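Local coordinates for protein cytochrome c2 (Blastochloris viridis, PDB 1CO6) that carries electrons through its covalently bound heme c, serving as electron donor to the oxidized bacteriochlorophyll in bacterial photophosphorylation, at residues S48-N53 and A72-T77; V27-N32 and E43-S48. All coordinates share one frame; numbering follows the deposited sequence.

Contact 1 (S48-N53 and A72-T77). With HEC (heme c), chain B.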
loop_
_atom_site.group_PDB
_atom_site.type_symbol
_atom_site.label_atom_id
_atom_site.label_comp_id
_atom_site.label_asym_id
_atom_site.label_seq_id
_atom_site.Cartn_x
_atom_site.Cartn_y
_atom_site.Cartn_z
ATOM N N SER A 48 -12.718 1.774 5.873
ATOM C CA SER A 48 -13.512 0.964 6.813
ATOM C C SER A 48 -13.090 1.469 8.221
ATOM O O SER A 48 -12.044 2.113 8.397
ATOM C CB SER A 48 -13.190 -0.508 6.815
ATOM O OG SER A 48 -11.795 -0.713 7.045
ATOM N N ASP A 49 -13.900 1.215 9.218
ATOM C CA ASP A 49 -13.557 1.529 10.604
ATOM C C ASP A 49 -12.329 0.667 10.970
ATOM O O ASP A 49 -11.420 1.161 11.656
ATOM C CB ASP A 49 -14.717 1.115 11.536
ATOM C CG ASP A 49 -15.760 2.210 11.647
ATOM O OD1 ASP A 49 -15.631 3.332 11.163
ATOM O OD2 ASP A 49 -16.811 1.910 12.228
ATOM N N ALA A 50 -12.341 -0.572 10.529
ATOM C CA ALA A 50 -11.272 -1.537 10.746
ATOM C C ALA A 50 -9.926 -0.855 10.389
ATOM O O ALA A 50 -8.979 -0.955 11.202
ATOM C CB ALA A 50 -11.501 -2.806 9.944
ATOM N N ASN A 51 -9.807 -0.199 9.224
ATOM C CA ASN A 51 -8.533 0.450 8.899
ATOM C C ASN A 51 -8.354 1.783 9.631
ATOM O O ASN A 51 -7.344 2.027 10.330
ATOM C CB ASN A 51 -8.466 0.590 7.356
ATOM C CG ASN A 51 -7.274 1.433 6.961
ATOM O OD1 ASN A 51 -7.171 2.633 7.293
ATOM N ND2 ASN A 51 -6.318 0.842 6.278
ATOM N N LYS A 52 -9.293 2.679 9.560
ATOM C CA LYS A 52 -9.236 4.003 10.149
ATOM C C LYS A 52 -8.913 4.062 11.631
ATOM O O LYS A 52 -8.168 4.957 12.033
ATOM C CB LYS A 52 -10.642 4.596 9.968
ATOM C CG LYS A 52 -10.887 6.080 9.917
ATOM C CD LYS A 52 -12.304 6.253 9.342
ATOM C CE LYS A 52 -13.436 5.497 9.999
ATOM N NZ LYS A 52 -14.409 4.950 8.991
ATOM N N ASN A 53 -9.511 3.180 12.408
ATOM C CA ASN A 53 -9.308 3.136 13.872
ATOM C C ASN A 53 -8.225 2.166 14.314
ATOM O O ASN A 53 -8.031 2.019 15.534
ATOM C CB ASN A 53 -10.631 2.819 14.599
ATOM C CG ASN A 53 -11.701 3.856 14.250
ATOM O OD1 ASN A 53 -11.491 5.058 14.046
ATOM N ND2 ASN A 53 -12.958 3.371 14.099
ATOM N N ALA A 72 -5.498 -10.832 8.398
ATOM C CA ALA A 72 -4.911 -11.211 9.687
ATOM C C ALA A 72 -4.504 -9.977 10.484
ATOM O O ALA A 72 -4.635 -9.903 11.721
ATOM C CB ALA A 72 -3.737 -12.160 9.458
ATOM N N LYS A 73 -4.029 -8.939 9.836
ATOM C CA LYS A 73 -3.560 -7.707 10.442
ATOM C C LYS A 73 -4.623 -6.652 10.747
ATOM O O LYS A 73 -4.557 -5.836 11.678
ATOM C CB LYS A 73 -2.561 -7.059 9.452
ATOM C CG LYS A 73 -1.148 -6.928 9.972
ATOM C CD LYS A 73 -1.019 -5.820 11.021
ATOM C CE LYS A 73 0.290 -6.029 11.768
ATOM N NZ LYS A 73 0.446 -5.009 12.839
ATOM N N ILE A 74 -5.601 -6.622 9.860
ATOM C CA ILE A 74 -6.698 -5.664 9.957
ATOM C C ILE A 74 -7.993 -6.428 9.652
ATOM O O ILE A 74 -8.541 -6.361 8.553
ATOM C CB ILE A 74 -6.502 -4.415 9.036
ATOM C CG1 ILE A 74 -5.174 -3.714 9.302
ATOM C CG2 ILE A 74 -7.702 -3.422 9.168
ATOM C CD1 ILE A 74 -4.918 -2.412 8.514
ATOM N N PRO A 75 -8.410 -7.179 10.642
ATOM C CA PRO A 75 -9.654 -7.971 10.512
ATOM C C PRO A 75 -10.803 -7.105 10.034
ATOM O O PRO A 75 -11.048 -6.001 10.545
ATOM C CB PRO A 75 -9.856 -8.594 11.889
ATOM C CG PRO A 75 -8.609 -8.376 12.662
ATOM C CD PRO A 75 -7.757 -7.368 11.954
ATOM N N GLY A 76 -11.588 -7.519 9.070
ATOM C CA GLY A 76 -12.720 -6.649 8.641
ATOM C C GLY A 76 -12.358 -5.628 7.615
ATOM O O GLY A 76 -13.208 -4.812 7.203
ATOM N N THR A 77 -11.119 -5.583 7.151
ATOM C CA THR A 77 -10.719 -4.597 6.123
ATOM C C THR A 77 -11.466 -4.823 4.806
ATOM O O THR A 77 -11.770 -5.983 4.446
ATOM C CB THR A 77 -9.152 -4.605 5.892
ATOM O OG1 THR A 77 -8.938 -3.548 4.924
ATOM C CG2 THR A 77 -8.533 -5.897 5.348
HETATM FE FE HEC B . -4.883 -2.362 -1.089
HETATM C CHA HEC B . -5.930 -0.388 1.401
HETATM C CHB HEC B . -1.616 -1.741 -0.257
HETATM C CHC HEC B . -3.823 -4.620 -3.502
HETATM C CHD HEC B . -8.127 -2.656 -2.250
HETATM N NA HEC B . -3.941 -1.242 0.304
HETATM C C1A HEC B . -4.550 -0.586 1.368
HETATM C C2A HEC B . -3.540 -0.129 2.281
HETATM C C3A HEC B . -2.350 -0.525 1.809
HETATM C C4A HEC B . -2.567 -1.244 0.572
HETATM C CMA HEC B . -0.948 -0.306 2.425
HETATM C CAA HEC B . -3.807 0.762 3.536
HETATM C CBA HEC B . -3.898 2.235 3.040
HETATM C CGA HEC B . -4.083 3.316 4.076
HETATM O O1A HEC B . -4.113 2.975 5.247
HETATM O O2A HEC B . -4.191 4.475 3.601
HETATM N NB HEC B . -3.115 -3.014 -1.753
HETATM C C1B HEC B . -1.863 -2.575 -1.304
HETATM C C2B HEC B . -0.849 -3.257 -2.070
HETATM C C3B HEC B . -1.455 -4.078 -2.933
HETATM C C4B HEC B . -2.870 -3.926 -2.778
HETATM C CMB HEC B . 0.655 -3.009 -1.830
HETATM C CAB HEC B . -0.726 -4.982 -3.984
HETATM C CBB HEC B . -0.061 -6.098 -3.430
HETATM N NC HEC B . -5.799 -3.422 -2.564
HETATM C C1C HEC B . -5.181 -4.296 -3.429
HETATM C C2C HEC B . -6.196 -4.841 -4.314
HETATM C C3C HEC B . -7.382 -4.340 -3.951
HETATM C C4C HEC B . -7.154 -3.414 -2.873
HETATM C CMC HEC B . -5.899 -5.876 -5.419
HETATM C CAC HEC B . -8.768 -4.594 -4.675
HETATM C CBC HEC B . -9.266 -5.899 -4.828
HETATM N ND HEC B . -6.670 -1.615 -0.550
HETATM C C1D HEC B . -7.911 -1.907 -1.118
HETATM C C2D HEC B . -8.948 -1.277 -0.297
HETATM C C3D HEC B . -8.340 -0.630 0.699
HETATM C C4D HEC B . -6.926 -0.851 0.572
HETATM C CMD HEC B . -10.460 -1.390 -0.621
HETATM C CAD HEC B . -8.990 0.130 1.886
HETATM C CBD HEC B . -9.091 -0.810 3.129
HETATM C CGD HEC B . -10.128 -0.368 4.146
HETATM O O1D HEC B . -10.371 -1.308 4.963
HETATM O O2D HEC B . -10.623 0.785 4.135
HETATM O O HOH W 1 -6.531 -1.945 5.098
#

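Contact 2 (V27-N32 and E43-S48). With HEC (heme c), chain B.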
loop_
_atom_site.group_PDB
_atom_site.type_symbol
_atom_site.label_atom_id
_atom_site.label_comp_id
_atom_site.label_asym_id
_atom_site.label_seq_id
_atom_site.Cartn_x
_atom_site.Cartn_y
_atom_site.Cartn_z
ATOM N N VAL A 27 -10.831 1.968 -6.189
ATOM C CA VAL A 27 -11.472 1.070 -5.211
ATOM C C VAL A 27 -10.631 1.240 -3.907
ATOM O O VAL A 27 -11.212 1.205 -2.828
ATOM C CB VAL A 27 -11.610 -0.389 -5.654
ATOM C CG1 VAL A 27 -11.910 -1.370 -4.499
ATOM C CG2 VAL A 27 -12.761 -0.535 -6.676
ATOM N N GLY A 28 -9.319 1.453 -4.080
ATOM C CA GLY A 28 -8.451 1.630 -2.891
ATOM C C GLY A 28 -7.843 3.020 -2.992
ATOM O O GLY A 28 -7.883 3.681 -4.044
ATOM N N PRO A 29 -7.237 3.468 -1.904
ATOM C CA PRO A 29 -6.663 4.818 -1.841
ATOM C C PRO A 29 -5.308 4.960 -2.514
ATOM O O PRO A 29 -4.581 3.949 -2.682
ATOM C CB PRO A 29 -6.528 5.101 -0.335
ATOM C CG PRO A 29 -6.348 3.741 0.313
ATOM C CD PRO A 29 -7.161 2.771 -0.589
ATOM N N VAL A 30 -4.998 6.202 -2.850
ATOM C CA VAL A 30 -3.665 6.464 -3.503
ATOM C C VAL A 30 -2.511 5.954 -2.607
ATOM O O VAL A 30 -2.535 6.100 -1.362
ATOM C CB VAL A 30 -3.494 7.967 -3.779
ATOM C CG1 VAL A 30 -2.074 8.332 -4.145
ATOM C CG2 VAL A 30 -4.475 8.397 -4.866
ATOM N N LEU A 31 -1.472 5.398 -3.222
ATOM C CA LEU A 31 -0.321 4.869 -2.476
ATOM C C LEU A 31 0.910 5.739 -2.567
ATOM O O LEU A 31 1.974 5.217 -2.186
ATOM C CB LEU A 31 -0.067 3.382 -2.791
ATOM C CG LEU A 31 -1.130 2.373 -2.443
ATOM C CD1 LEU A 31 -0.692 0.970 -2.850
ATOM C CD2 LEU A 31 -1.556 2.382 -0.958
ATOM N N ASN A 32 0.789 6.942 -3.019
ATOM C CA ASN A 32 1.919 7.917 -3.049
ATOM C C ASN A 32 2.169 8.278 -1.569
ATOM O O ASN A 32 1.194 8.434 -0.805
ATOM C CB ASN A 32 1.504 9.197 -3.774
ATOM C CG ASN A 32 1.514 8.986 -5.280
ATOM O OD1 ASN A 32 2.356 8.224 -5.775
ATOM N ND2 ASN A 32 0.569 9.663 -5.931
ATOM N N GLU A 43 -7.368 11.820 2.167
ATOM C CA GLU A 43 -8.621 12.587 2.115
ATOM C C GLU A 43 -9.463 12.142 0.937
ATOM O O GLU A 43 -8.955 11.843 -0.159
ATOM C CB GLU A 43 -8.320 14.085 2.175
ATOM C CG GLU A 43 -7.111 14.703 1.563
ATOM C CD GLU A 43 -5.663 14.660 1.896
ATOM O OE1 GLU A 43 -4.935 13.747 2.313
ATOM O OE2 GLU A 43 -5.112 15.806 1.632
ATOM N N GLY A 44 -10.749 12.007 1.182
ATOM C CA GLY A 44 -11.685 11.603 0.112
ATOM C C GLY A 44 -11.798 10.091 -0.057
ATOM O O GLY A 44 -12.473 9.613 -1.007
ATOM N N PHE A 45 -11.111 9.349 0.802
ATOM C CA PHE A 45 -11.231 7.890 0.653
ATOM C C PHE A 45 -12.143 7.443 1.785
ATOM O O PHE A 45 -11.922 7.911 2.899
ATOM C CB PHE A 45 -9.912 7.105 0.623
ATOM C CG PHE A 45 -10.216 5.629 0.332
ATOM C CD1 PHE A 45 -10.537 5.281 -1.004
ATOM C CD2 PHE A 45 -10.264 4.679 1.343
ATOM C CE1 PHE A 45 -10.866 3.992 -1.344
ATOM C CE2 PHE A 45 -10.601 3.377 1.045
ATOM C CZ PHE A 45 -10.897 3.024 -0.322
ATOM N N ALA A 46 -13.089 6.578 1.457
ATOM C CA ALA A 46 -14.022 6.021 2.453
ATOM C C ALA A 46 -13.466 4.717 3.022
ATOM O O ALA A 46 -13.746 3.581 2.632
ATOM C CB ALA A 46 -15.417 5.839 1.859
ATOM N N TYR A 47 -12.678 4.902 4.070
ATOM C CA TYR A 47 -12.045 3.771 4.773
ATOM C C TYR A 47 -13.036 3.037 5.667
ATOM O O TYR A 47 -14.011 3.667 6.128
ATOM C CB TYR A 47 -10.936 4.302 5.702
ATOM C CG TYR A 47 -9.677 4.804 5.025
ATOM C CD1 TYR A 47 -9.478 6.151 4.800
ATOM C CD2 TYR A 47 -8.689 3.887 4.653
ATOM C CE1 TYR A 47 -8.314 6.609 4.176
ATOM C CE2 TYR A 47 -7.505 4.325 4.055
ATOM C CZ TYR A 47 -7.331 5.679 3.827
ATOM O OH TYR A 47 -6.156 6.120 3.271
ATOM N N SER A 48 -12.718 1.774 5.873
ATOM C CA SER A 48 -13.512 0.964 6.813
ATOM C C SER A 48 -13.090 1.469 8.221
ATOM O O SER A 48 -12.044 2.113 8.397
ATOM C CB SER A 48 -13.190 -0.508 6.815
ATOM O OG SER A 48 -11.795 -0.713 7.045
HETATM FE FE HEC B . -4.883 -2.362 -1.089
HETATM C CHA HEC B . -5.930 -0.388 1.401
HETATM C CHB HEC B . -1.616 -1.741 -0.257
HETATM C CHC HEC B . -3.823 -4.620 -3.502
HETATM C CHD HEC B . -8.127 -2.656 -2.250
HETATM N NA HEC B . -3.941 -1.242 0.304
HETATM C C1A HEC B . -4.550 -0.586 1.368
HETATM C C2A HEC B . -3.540 -0.129 2.281
HETATM C C3A HEC B . -2.350 -0.525 1.809
HETATM C C4A HEC B . -2.567 -1.244 0.572
HETATM C CMA HEC B . -0.948 -0.306 2.425
HETATM C CAA HEC B . -3.807 0.762 3.536
HETATM C CBA HEC B . -3.898 2.235 3.040
HETATM C CGA HEC B . -4.083 3.316 4.076
HETATM O O1A HEC B . -4.113 2.975 5.247
HETATM O O2A HEC B . -4.191 4.475 3.601
HETATM N NB HEC B . -3.115 -3.014 -1.753
HETATM C C1B HEC B . -1.863 -2.575 -1.304
HETATM C C2B HEC B . -0.849 -3.257 -2.070
HETATM C C3B HEC B . -1.455 -4.078 -2.933
HETATM C C4B HEC B . -2.870 -3.926 -2.778
HETATM C CMB HEC B . 0.655 -3.009 -1.830
HETATM C CAB HEC B . -0.726 -4.982 -3.984
HETATM C CBB HEC B . -0.061 -6.098 -3.430
HETATM N NC HEC B . -5.799 -3.422 -2.564
HETATM C C1C HEC B . -5.181 -4.296 -3.429
HETATM C C2C HEC B . -6.196 -4.841 -4.314
HETATM C C3C HEC B . -7.382 -4.340 -3.951
HETATM C C4C HEC B . -7.154 -3.414 -2.873
HETATM C CMC HEC B . -5.899 -5.876 -5.419
HETATM C CAC HEC B . -8.768 -4.594 -4.675
HETATM C CBC HEC B . -9.266 -5.899 -4.828
HETATM N ND HEC B . -6.670 -1.615 -0.550
HETATM C C1D HEC B . -7.911 -1.907 -1.118
HETATM C C2D HEC B . -8.948 -1.277 -0.297
HETATM C C3D HEC B . -8.340 -0.630 0.699
HETATM C C4D HEC B . -6.926 -0.851 0.572
HETATM C CMD HEC B . -10.460 -1.390 -0.621
HETATM C CAD HEC B . -8.990 0.130 1.886
HETATM C CBD HEC B . -9.091 -0.810 3.129
HETATM C CGD HEC B . -10.128 -0.368 4.146
HETATM O O1D HEC B . -10.371 -1.308 4.963
HETATM O O2D HEC B . -10.623 0.785 4.135
#

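Contact 1 (S48-N53 and A72-T77)
Ala50 and Ile74 bring the two segments together on the apolar, tightly packed side of this contact. The branch methyl of Ile74, CG2, packs 3.9 Å from Ala50 CB and lies against the Ala50 carbonyl O as well. With chi1 -55°, CG2 is anti to the backbone N and faces Ala50, while CD1 comes near the side-chain amide of Asn51 (ND2). Ile74 also rests on Tyr66 of helix 60-68 and on Ile56. Closer still, Ala50 CB meets the backbone of the type II turn from Ile74 to Thr77, 3.3 Å from Pro75 O. Gly76, third residue of that turn, has the positive phi (86°) that suits glycine.

On the heme side the two segments are joined through a propionate. O1D of the heme accepts from Ser48 OG at 2.6 Å and from Thr77 OG1 at 2.7 Å, one hydroxyl from each segment, while the neighbouring O2D takes the backbone N-H of Ser48 in a nearly straight bond (2.9 Å, 167°). The O1D/O2D carboxylate, gripped by three donors of these segments, is probably favoured in its ionised form. Ser48 OG does double duty: held between its own N and carbonyl carbon, it also accepts from Asn51 N and N-caps helix 49-52. Asn51 ND2 reaches the other propionate at O1A, 3.2 Å away, and gives its second hydrogen bond to a water that in turn donates to Thr77 OG1.

Toward solvent the fit is looser. On the exposed flank of helix 49-52, Lys52 and Asp49 form a salt bridge and make no contact with segment 72-77. The whole is a heme-propionate site of the cytochrome c fold, next to the chain that brings the axial ligand Met79 to the iron.

Contact 2 (V27-N32 and E43-S48)
Pro29 and Phe45 meet in a CH-pi contact: CD of the proline stands over the centre of the phenyl ring, 3.8 Å from its centroid and 12° off the normal. With CG of Phe45 opposite the backbone N (chi1 -175°), the ring extends from the loop 43-48 to the proline. At the ring's edge, close to its plane, the carbonyl O of Val27 lies 3.1 Å from Phe45 CZ.

Apolar contact continues to Tyr47, whose CE2 is 4.0 Å from Pro29 CG. One face of the Tyr47 ring is covered by Phe45 CD2, and the three side chains touch one another pairwise. The heme borders the same group, with its CAD 3.7 Å from Phe45 CE2.

The polar bonds belong to Tyr47 OH, which donates to heme O2A (2.6 Å), an oxygen lying at the ring's edge, and is also hydrogen-bonded to Ile42 N.

Both segments belong to the irregular chain between helix 3-14 and helix 49-52. Segment 27-32 lies on the His17 side of the heme, where Pro29 O is hydrogen-bonded to ND1 of this axial ligand; segment 43-48 runs directly into helix 49-52.

Along the chain contact 2 is complete before contact 1 begins, and Ser48 is the residue they share. Their centres lie about 13 Å apart within one cytochrome c fold. Contact 2 draws on the loops between helix 3-14 and helix 49-52, whereas contact 1 sets the short helix 49-52 against the turn that follows helix 70-73. A probable hydrogen bond from Lys52 NZ to Tyr47 O, 3.2 Å, ties them directly. Both touch the heme, contact 2 near His17 and contact 1 near Met79, and together they bind both propionates of the electron-carrying group.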